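Local coordinates for oxidoreductase, NAD-binding/iron-sulfur cluster-binding protein (Nitratireductor pacificus pht-3B, PDB 6ZXU) that carries out catabolic reductive dehalogenation, holding a cobalamin and two [4Fe-4S] clusters, at residues D52-Q57 against L249-D254. Numbering follows the deposited sequence.
Sequences DDVVAQ and LAPEGD
V54 meets P251 and the carbonyl of L249 where two irregular loops pass on the periphery of this reductive dehalogenase, away from the cobalamin and the clusters. Residues 249-254 follow strand 232-239, an inner strand of an antiparallel sheet of order 1-2-4-3; the same order recurs in a second sheet of the chain, built from strands 394-399, 422-429, 514-521 and 474-477. Loops joined here illustrate a general point: a single branched residue can make the direct contact while polar bonds to flanking residues lie beside it.

From CB, which lies 5.0 Å from CG of P251, the valine forks. Its CG1 branch, anti to the carbonyl carbon and beside the backbone N (chi1 -69°), reaches the other loop, whereas CG2 is directed elsewhere, 6.1 Å from that same P251 CG. CG1 stands on one face side of the pyrrolidine ring, out beyond its CG corner; CG1 of V54 is 4.0 Å from CG of P251, with CD and CB close behind. This is loose van der Waals packing, and the valine and proline side chains run alongside one another in opposing senses. No hydrogen bond spans the two segments, and only about 85 Å² is buried between them.

Polar bonds lie close by. D52 forms a salt bridge with R247, A250 is hydrogen-bonded through its backbone to A49, and R217 NH1 donates to the carbonyls of both A250 and G253, bridging the two ends of the bend. V54 also touches P248 and V211, the latter on helix 206-212. L249 is buried, and the bond to its CB points away from the first loop; its carbonyl O approaches the valine, 3.8 Å from V54 CG1, with a C-O-CG1 angle near 153°.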
# COMPACT_ATOMS: atom_id res chain seq x y z
N ASP A 52 -2.67 -14.54 34.42
CA ASP A 52 -2.99 -13.14 34.74
C ASP A 52 -1.77 -12.25 34.93
O ASP A 52 -1.85 -11.04 34.66
CB ASP A 52 -3.90 -13.06 36.00
CG ASP A 52 -5.41 -13.38 35.69
OD1 ASP A 52 -5.75 -13.72 34.51
OD2 ASP A 52 -6.29 -13.32 36.64
N ASP A 53 -0.66 -12.80 35.42
CA ASP A 53 0.51 -11.99 35.77
C ASP A 53 1.74 -12.86 35.71
O ASP A 53 1.69 -14.07 35.85
CB ASP A 53 0.50 -11.43 37.21
CG ASP A 53 -0.55 -10.36 37.45
OD1 ASP A 53 -1.75 -10.77 37.69
OD2 ASP A 53 -0.16 -9.11 37.48
N VAL A 54 2.87 -12.21 35.49
CA VAL A 54 4.15 -12.93 35.58
C VAL A 54 5.12 -12.04 36.30
O VAL A 54 4.92 -10.84 36.37
CB VAL A 54 4.77 -13.36 34.21
CG1 VAL A 54 3.90 -14.44 33.58
CG2 VAL A 54 4.96 -12.17 33.25
N VAL A 55 6.19 -12.63 36.78
CA VAL A 55 7.26 -11.88 37.46
C VAL A 55 8.20 -11.30 36.42
O VAL A 55 8.69 -12.00 35.56
CB VAL A 55 8.04 -12.78 38.44
CG1 VAL A 55 9.00 -11.97 39.28
CG2 VAL A 55 7.04 -13.48 39.38
N ALA A 56 8.42 -9.98 36.52
CA ALA A 56 9.29 -9.26 35.61
C ALA A 56 10.69 -9.82 35.76
O ALA A 56 11.05 -10.30 36.80
CB ALA A 56 9.27 -7.76 35.89
N GLN A 57 11.45 -9.85 34.67
CA GLN A 57 12.84 -10.26 34.72
C GLN A 57 13.65 -9.58 33.63
O GLN A 57 13.12 -9.08 32.68
CB GLN A 57 12.99 -11.75 34.59
CG GLN A 57 12.24 -12.30 33.41
CD GLN A 57 12.37 -13.82 33.28
OE1 GLN A 57 13.37 -14.41 33.68
NE2 GLN A 57 11.37 -14.45 32.67
N LEU A 249 1.79 -14.43 28.63
CA LEU A 249 1.84 -15.80 28.22
C LEU A 249 2.20 -16.64 29.44
O LEU A 249 3.00 -16.22 30.29
CB LEU A 249 2.89 -16.01 27.11
CG LEU A 249 2.65 -15.30 25.78
CD1 LEU A 249 3.94 -15.30 24.97
CD2 LEU A 249 1.55 -15.97 25.01
N ALA A 250 1.67 -17.86 29.50
CA ALA A 250 2.11 -18.78 30.51
C ALA A 250 3.64 -18.90 30.47
O ALA A 250 4.22 -19.16 29.43
CB ALA A 250 1.47 -20.16 30.31
N PRO A 251 4.30 -18.78 31.62
CA PRO A 251 5.74 -18.54 31.52
C PRO A 251 6.57 -19.76 31.24
O PRO A 251 7.72 -19.59 30.86
CB PRO A 251 6.08 -17.93 32.88
CG PRO A 251 4.99 -18.29 33.78
CD PRO A 251 3.77 -18.41 32.95
N GLU A 252 6.03 -20.94 31.49
CA GLU A 252 6.76 -22.19 31.34
C GLU A 252 5.99 -23.14 30.46
O GLU A 252 4.78 -23.26 30.54
CB GLU A 252 7.01 -22.87 32.75
N GLY A 253 6.72 -23.88 29.63
CA GLY A 253 6.12 -24.97 28.89
C GLY A 253 5.49 -24.58 27.56
O GLY A 253 5.54 -23.43 27.12
N ASP A 254 4.85 -25.54 26.96
CA ASP A 254 4.33 -25.43 25.62
C ASP A 254 3.14 -24.48 25.59
O ASP A 254 2.18 -24.65 26.34
CB ASP A 254 3.84 -26.84 25.22
CG ASP A 254 3.56 -27.00 23.75
OD1 ASP A 254 3.28 -26.05 23.00
OD2 ASP A 254 3.66 -28.18 23.33